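Local coordinates for protein S-adenosylmethionine-dependent methyltransferase (Clostridium acetobutylicum, PDB 1Y8C) that probably transfers a methyl group from S-adenosylmethionine to an acceptor that is not identified, at residues A[169-172]-A[177-180]; A[51-56]-A[76-81]. One frame throughout, in Å; residues are numbered along the deposited sequence.

Contact 1 (A[169-172]-A[177-180])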
ATOM      1  N   GLU A 169     -20.664  -1.808   2.994  1.00 55.30           N
ATOM      2  CA  GLU A 169     -21.119  -3.173   3.233  1.00 57.49           C
ATOM      3  C   GLU A 169     -19.978  -4.171   2.995  1.00 57.70           C
ATOM      4  O   GLU A 169     -19.327  -4.149   1.952  1.00 56.69           O
ATOM      5  CB  GLU A 169     -22.293  -3.520   2.312  1.00 61.64           C
ATOM      6  CG  GLU A 169     -23.334  -4.419   2.964  1.00 65.88           C
ATOM      7  CD  GLU A 169     -24.038  -5.342   1.980  1.00 67.73           C
ATOM      8  OE1 GLU A 169     -24.559  -4.848   0.960  1.00 68.39           O
ATOM      9  OE2 GLU A 169     -24.073  -6.565   2.238  1.00 68.55           O
ATOM     10  N   ASN A 170     -19.738  -5.038   3.973  1.00 56.92           N
ATOM     11  CA  ASN A 170     -18.685  -6.030   3.872  1.00 58.13           C
ATOM     12  C   ASN A 170     -19.247  -7.418   3.674  1.00 59.04           C
ATOM     13  O   ASN A 170     -20.205  -7.812   4.331  1.00 60.29           O
ATOM     14  CB  ASN A 170     -17.814  -6.019   5.131  1.00 56.49           C
ATOM     15  CG  ASN A 170     -16.738  -4.946   5.093  1.00 57.69           C
ATOM     16  OD1 ASN A 170     -16.498  -4.259   6.088  1.00 59.40           O
ATOM     17  ND2 ASN A 170     -16.071  -4.809   3.952  1.00 53.60           N
ATOM     18  N   GLN A 171     -18.648  -8.160   2.758  1.00 60.73           N
ATOM     19  CA  GLN A 171     -19.072  -9.521   2.490  1.00 62.37           C
ATOM     20  C   GLN A 171     -17.818 -10.381   2.579  1.00 62.54           C
ATOM     21  O   GLN A 171     -16.892 -10.222   1.785  1.00 62.74           O
ATOM     22  CB  GLN A 171     -19.712  -9.592   1.097  1.00 65.83           C
ATOM     23  CG  GLN A 171     -19.556 -10.919   0.361  1.00 70.60           C
ATOM     24  CD  GLN A 171     -20.147 -12.098   1.109  1.00 75.22           C
ATOM     25  OE1 GLN A 171     -19.876 -13.253   0.771  1.00 77.00           O
ATOM     26  NE2 GLN A 171     -20.964 -11.819   2.120  1.00 77.89           N
ATOM     27  N   PHE A 172     -17.765 -11.258   3.574  1.00 62.83           N
ATOM     28  CA  PHE A 172     -16.611 -12.134   3.732  1.00 65.62           C
ATOM     29  C   PHE A 172     -16.994 -13.553   3.383  1.00 66.43           C
ATOM     30  O   PHE A 172     -18.009 -14.067   3.860  1.00 65.99           O
ATOM     31  CB  PHE A 172     -16.061 -12.106   5.159  1.00 65.70           C
ATOM     32  CG  PHE A 172     -14.837 -12.968   5.341  1.00 66.98           C
ATOM     33  CD1 PHE A 172     -13.675 -12.710   4.614  1.00 67.75           C
ATOM     34  CD2 PHE A 172     -14.837 -14.022   6.245  1.00 67.54           C
ATOM     35  CE1 PHE A 172     -12.535 -13.498   4.767  1.00 66.51           C
ATOM     36  CE2 PHE A 172     -13.702 -14.820   6.407  1.00 67.88           C
ATOM     37  CZ  PHE A 172     -12.546 -14.551   5.674  1.00 68.43           C
ATOM     38  N   VAL A 177     -12.628 -10.982   1.097  1.00 53.64           N
ATOM     39  CA  VAL A 177     -13.519  -9.952   1.599  1.00 53.85           C
ATOM     40  C   VAL A 177     -13.922  -9.031   0.469  1.00 53.08           C
ATOM     41  O   VAL A 177     -13.071  -8.492  -0.231  1.00 53.70           O
ATOM     42  CB  VAL A 177     -12.838  -9.093   2.672  1.00 55.10           C
ATOM     43  CG1 VAL A 177     -13.769  -7.972   3.115  1.00 55.12           C
ATOM     44  CG2 VAL A 177     -12.458  -9.950   3.849  1.00 57.89           C
ATOM     45  N   SER A 178     -15.219  -8.845   0.282  1.00 53.60           N
ATOM     46  CA  SER A 178     -15.678  -7.950  -0.769  1.00 54.72           C
ATOM     47  C   SER A 178     -16.278  -6.718  -0.105  1.00 54.99           C
ATOM     48  O   SER A 178     -17.197  -6.819   0.706  1.00 56.87           O
ATOM     49  CB  SER A 178     -16.709  -8.661  -1.630  1.00 54.85           C
ATOM     50  OG  SER A 178     -16.235  -9.959  -1.953  1.00 58.19           O
HETATM   51  N   MSE A 179     -15.738  -5.556  -0.441  1.00 55.07           N
HETATM   52  CA  MSE A 179     -16.191  -4.314   0.142  1.00 55.05           C
HETATM   53  C   MSE A 179     -16.920  -3.464  -0.874  1.00 55.38           C
HETATM   54  O   MSE A 179     -16.408  -3.193  -1.956  1.00 55.78           O
HETATM   55  CB  MSE A 179     -14.997  -3.535   0.677  1.00 57.33           C
HETATM   56  CG  MSE A 179     -14.027  -4.358   1.508  1.00 63.11           C
HETATM   57 SE   MSE A 179     -12.469  -3.318   2.024  1.00 75.18          SE
HETATM   58  CE  MSE A 179     -11.109  -4.224   0.989  1.00 67.12           C
ATOM     59  N   TYR A 180     -18.120  -3.039  -0.522  1.00 55.31           N
ATOM     60  CA  TYR A 180     -18.895  -2.196  -1.409  1.00 56.94           C
ATOM     61  C   TYR A 180     -19.129  -0.905  -0.647  1.00 56.09           C
ATOM     62  O   TYR A 180     -19.716  -0.910   0.436  1.00 56.70           O
ATOM     63  CB  TYR A 180     -20.218  -2.877  -1.756  1.00 57.80           C
ATOM     64  CG  TYR A 180     -20.054  -4.280  -2.304  1.00 62.11           C
ATOM     65  CD1 TYR A 180     -19.657  -5.332  -1.474  1.00 63.95           C
ATOM     66  CD2 TYR A 180     -20.295  -4.560  -3.650  1.00 61.96           C
ATOM     67  CE1 TYR A 180     -19.510  -6.626  -1.967  1.00 64.39           C
ATOM     68  CE2 TYR A 180     -20.152  -5.854  -4.154  1.00 62.42           C
ATOM     69  CZ  TYR A 180     -19.762  -6.882  -3.307  1.00 63.62           C
ATOM     70  OH  TYR A 180     -19.651  -8.176  -3.780  1.00 64.29           O
TER

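Contact 2 (A[51-56]-A[76-81])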
ATOM      1  N   LEU A  51       2.461   8.862   0.054  1.00 63.64           N
ATOM      2  CA  LEU A  51       3.581   8.274   0.755  1.00 62.54           C
ATOM      3  C   LEU A  51       4.850   8.588  -0.037  1.00 61.97           C
ATOM      4  O   LEU A  51       5.929   8.762   0.525  1.00 61.95           O
ATOM      5  CB  LEU A  51       3.346   6.774   0.852  1.00 63.41           C
ATOM      6  CG  LEU A  51       3.885   5.979   2.029  1.00 65.66           C
ATOM      7  CD1 LEU A  51       2.949   4.816   2.288  1.00 66.31           C
ATOM      8  CD2 LEU A  51       5.281   5.494   1.748  1.00 64.92           C
ATOM      9  N   THR A  52       4.701   8.686  -1.351  1.00 61.44           N
ATOM     10  CA  THR A  52       5.822   8.965  -2.237  1.00 61.22           C
ATOM     11  C   THR A  52       6.426  10.343  -1.982  1.00 61.73           C
ATOM     12  O   THR A  52       7.652  10.500  -1.976  1.00 61.24           O
ATOM     13  CB  THR A  52       5.385   8.891  -3.709  1.00 61.37           C
ATOM     14  OG1 THR A  52       4.418   7.845  -3.865  1.00 63.16           O
ATOM     15  CG2 THR A  52       6.578   8.600  -4.600  1.00 59.93           C
ATOM     16  N   GLU A  53       5.568  11.341  -1.778  1.00 61.59           N
ATOM     17  CA  GLU A  53       6.035  12.705  -1.541  1.00 62.10           C
ATOM     18  C   GLU A  53       6.872  12.817  -0.266  1.00 62.16           C
ATOM     19  O   GLU A  53       7.620  13.769  -0.102  1.00 63.17           O
ATOM     20  CB  GLU A  53       4.856  13.675  -1.464  1.00 63.27           C
ATOM     21  CG  GLU A  53       3.944  13.421  -0.287  1.00 66.33           C
ATOM     22  CD  GLU A  53       2.816  14.424  -0.173  1.00 68.78           C
ATOM     23  OE1 GLU A  53       1.849  14.129   0.565  1.00 72.72           O
ATOM     24  OE2 GLU A  53       2.888  15.504  -0.801  1.00 68.32           O
ATOM     25  N   ASN A  54       6.754  11.852   0.635  1.00 61.16           N
ATOM     26  CA  ASN A  54       7.532  11.890   1.862  1.00 61.40           C
ATOM     27  C   ASN A  54       8.910  11.251   1.701  1.00 62.19           C
ATOM     28  O   ASN A  54       9.891  11.742   2.255  1.00 62.98           O
ATOM     29  CB  ASN A  54       6.778  11.179   2.990  1.00 60.63           C
ATOM     30  CG  ASN A  54       5.624  11.999   3.525  1.00 61.32           C
ATOM     31  OD1 ASN A  54       5.102  12.871   2.834  1.00 63.78           O
ATOM     32  ND2 ASN A  54       5.212  11.717   4.758  1.00 59.45           N
ATOM     33  N   LEU A  55       8.981  10.160   0.939  1.00 62.47           N
ATOM     34  CA  LEU A  55      10.224   9.414   0.734  1.00 60.44           C
ATOM     35  C   LEU A  55      11.012   9.845  -0.498  1.00 61.29           C
ATOM     36  O   LEU A  55      12.239   9.765  -0.519  1.00 61.12           O
ATOM     37  CB  LEU A  55       9.904   7.922   0.628  1.00 58.46           C
ATOM     38  CG  LEU A  55       9.219   7.279   1.826  1.00 55.63           C
ATOM     39  CD1 LEU A  55       8.557   5.988   1.412  1.00 54.01           C
ATOM     40  CD2 LEU A  55      10.241   7.040   2.921  1.00 56.36           C
ATOM     41  N   CYS A  56      10.300  10.291  -1.523  1.00 63.93           N
ATOM     42  CA  CYS A  56      10.930  10.730  -2.759  1.00 66.79           C
ATOM     43  C   CYS A  56      12.069  11.748  -2.557  1.00 66.42           C
ATOM     44  O   CYS A  56      13.133  11.621  -3.170  1.00 67.57           O
ATOM     45  CB  CYS A  56       9.872  11.315  -3.693  1.00 68.61           C
ATOM     46  SG  CYS A  56      10.572  12.195  -5.080  1.00 80.36           S
ATOM     47  N   GLU A  76       1.130  13.055 -10.088  1.00 64.51           N
ATOM     48  CA  GLU A  76       1.987  13.867 -10.942  1.00 65.11           C
ATOM     49  C   GLU A  76       1.804  15.356 -10.665  1.00 67.39           C
ATOM     50  O   GLU A  76       2.781  16.103 -10.579  1.00 68.86           O
ATOM     51  CB  GLU A  76       1.699  13.587 -12.413  1.00 63.66           C
ATOM     52  CG  GLU A  76       2.572  14.382 -13.362  1.00 63.24           C
ATOM     53  CD  GLU A  76       2.449  13.906 -14.793  1.00 65.16           C
ATOM     54  OE1 GLU A  76       1.359  14.083 -15.397  1.00 62.45           O
ATOM     55  OE2 GLU A  76       3.449  13.346 -15.312  1.00 64.25           O
ATOM     56  N   ASN A  77       0.560  15.794 -10.526  1.00 67.41           N
ATOM     57  CA  ASN A  77       0.317  17.200 -10.248  1.00 69.78           C
ATOM     58  C   ASN A  77       0.904  17.573  -8.895  1.00 70.49           C
ATOM     59  O   ASN A  77       1.486  18.651  -8.728  1.00 71.21           O
ATOM     60  CB  ASN A  77      -1.174  17.485 -10.275  1.00 71.12           C
ATOM     61  CG  ASN A  77      -1.787  17.153 -11.611  1.00 73.86           C
ATOM     62  OD1 ASN A  77      -1.247  17.521 -12.662  1.00 74.82           O
ATOM     63  ND2 ASN A  77      -2.916  16.450 -11.588  1.00 74.72           N
ATOM     64  N   LYS A  78       0.754  16.670  -7.936  1.00 68.92           N
ATOM     65  CA  LYS A  78       1.283  16.878  -6.603  1.00 66.82           C
ATOM     66  C   LYS A  78       2.802  16.962  -6.677  1.00 67.80           C
ATOM     67  O   LYS A  78       3.401  17.940  -6.241  1.00 68.79           O
ATOM     68  CB  LYS A  78       0.854  15.723  -5.705  1.00 65.94           C
ATOM     69  CG  LYS A  78       1.461  15.735  -4.315  1.00 66.19           C
ATOM     70  CD  LYS A  78       0.886  14.606  -3.471  1.00 63.48           C
ATOM     71  CE  LYS A  78      -0.625  14.701  -3.388  1.00 61.84           C
ATOM     72  NZ  LYS A  78      -1.146  13.576  -2.585  1.00 63.88           N
ATOM     73  N   PHE A  79       3.431  15.940  -7.238  1.00 67.81           N
ATOM     74  CA  PHE A  79       4.881  15.946  -7.353  1.00 69.97           C
ATOM     75  C   PHE A  79       5.376  17.239  -7.992  1.00 70.82           C
ATOM     76  O   PHE A  79       6.323  17.854  -7.514  1.00 71.39           O
ATOM     77  CB  PHE A  79       5.342  14.741  -8.167  1.00 66.81           C
ATOM     78  CG  PHE A  79       4.980  13.424  -7.546  1.00 67.75           C
ATOM     79  CD1 PHE A  79       4.829  12.290  -8.337  1.00 66.64           C
ATOM     80  CD2 PHE A  79       4.814  13.310  -6.165  1.00 66.28           C
ATOM     81  CE1 PHE A  79       4.523  11.061  -7.770  1.00 64.59           C
ATOM     82  CE2 PHE A  79       4.507  12.087  -5.589  1.00 65.13           C
ATOM     83  CZ  PHE A  79       4.362  10.959  -6.390  1.00 66.02           C
ATOM     84  N   ARG A  80       4.722  17.656  -9.068  1.00 73.28           N
ATOM     85  CA  ARG A  80       5.106  18.872  -9.764  1.00 74.54           C
ATOM     86  C   ARG A  80       5.024  20.126  -8.899  1.00 74.76           C
ATOM     87  O   ARG A  80       5.945  20.937  -8.893  1.00 74.35           O
ATOM     88  CB  ARG A  80       4.245  19.047 -11.017  1.00 76.55           C
ATOM     89  CG  ARG A  80       4.703  18.198 -12.187  1.00 78.63           C
ATOM     90  CD  ARG A  80       3.670  18.172 -13.305  1.00 79.97           C
ATOM     91  NE  ARG A  80       4.221  17.579 -14.520  1.00 82.74           N
ATOM     92  CZ  ARG A  80       3.498  17.217 -15.577  1.00 83.64           C
ATOM     93  NH1 ARG A  80       2.179  17.383 -15.572  1.00 82.90           N
ATOM     94  NH2 ARG A  80       4.098  16.694 -16.645  1.00 82.78           N
ATOM     95  N   SER A  81       3.929  20.286  -8.167  1.00 74.57           N
ATOM     96  CA  SER A  81       3.772  21.462  -7.323  1.00 75.87           C
ATOM     97  C   SER A  81       4.793  21.484  -6.190  1.00 77.09           C
ATOM     98  O   SER A  81       4.940  22.491  -5.497  1.00 77.86           O
ATOM     99  CB  SER A  81       2.363  21.516  -6.738  1.00 75.89           C
ATOM    100  OG  SER A  81       2.219  20.595  -5.679  1.00 76.64           O
TER

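Contact 1 (A[169-172]-A[177-180])
Glu169 to Phe172 pair with Val177 to Tyr180 as adjacent antiparallel strands of a beta hairpin, their axes 4.6 Å apart at closest approach and their N-to-C directions 164° apart. Two hydrogen-bonded pairs carry the backbone bonds: Glu169 N reaches Tyr180 O at 2.9 Å and is repaid by Tyr180 N to Glu169 O, while Gln171 N meets Ser178 O at 2.8 Å and Ser178 N returns to Gln171 O. On the face bearing Glu169, Gln171, Ser178 and Tyr180, the tyrosine ring runs back along the strand pair toward Gln171. Its CG sits beside the backbone N (chi1 -53°), which brings the ring edge to the same carbonyl that the N-H uses, with Tyr180 CD1 3.6 Å from Glu169 O and that oxygen in the ring plane. Further along, Tyr180 CE1 lies 4.3 Å from Gln171 CB, and Gln171 CG passes 4.1 Å from Ser178 CB. The other face carries Asn170, Phe172, Val177 and the selenomethionine Met179; helix 145-152 packs there against Asn170, Phe172 and Val177, whereas the selenium end of Met179 leads away from the 169-172 strand. The pairing therefore rests on backbone amides, with a polar face on one side and a helix-covered one on the other.

Contact 2 (A[51-56]-A[76-81])
Lys78 NZ is gripped from beyond the two segments, by hydrogen bonds to Asn4 OD1 and to the carbonyl of Thr48, while the shaft of Lys78 lies against Glu53. The two side chains cross at about a right angle, and Glu53 OE2 rests 3.5 Å from Lys78 CD and 3.8 Å from Lys78 CG. The lysine chain bends at chi3 (-57°), and Lys78 NZ ends 4.4 Å from Glu53 OE1, beyond salt-bridge distance; the carboxylate may still help to balance the ammonium charge. Beside this pair, Phe79 brings one corner of its ring to Thr52, with Phe79 CZ 3.5 Å from Thr52 CB and 3.7 Å from Thr52 CG2. The adjacent ring carbon, Phe79 CE2, comes to 4.0 Å from Glu53 N. Thr52 OG1, beside its own backbone N, hydrogen-bonds Asp43 OD2, while CB and CG2 meet the ring. Apolar packing thus lies next to a polar patch, with no hydrogen bond between 51-56 and 76-81. Helix 52-55 follows the glycine-containing loop after strand 40-44, and helix 69-81 follows strand 61-65, in the Rossmann-like arrangement of this family; Thr52 also touches Tyr41 and Thr62 on those two strands.

How the contacts relate
Contacts 1 and 2 lie on opposite sides of the chain's centre, their centres 31 Å apart and their nearest atoms about 17 Å apart, so neither touches the other. Contact 2 comes first in sequence and lies among the helices that pack against the Rossmann-like sheet, next to strands 40-44 and 61-65. Contact 1 comes later, in a separate four-stranded antiparallel sheet whose strands come, in sequence, between strands 136-143 and 217-224. Of the two, contact 2 adjoins the glycine-containing loop that, in relatives, binds S-adenosylmethionine: through Lys78 it reaches that loop directly, and through Thr52 the end of strand 40-44 that leads into it. The two contacts thus sample the probable cofactor-binding core and the added sheet.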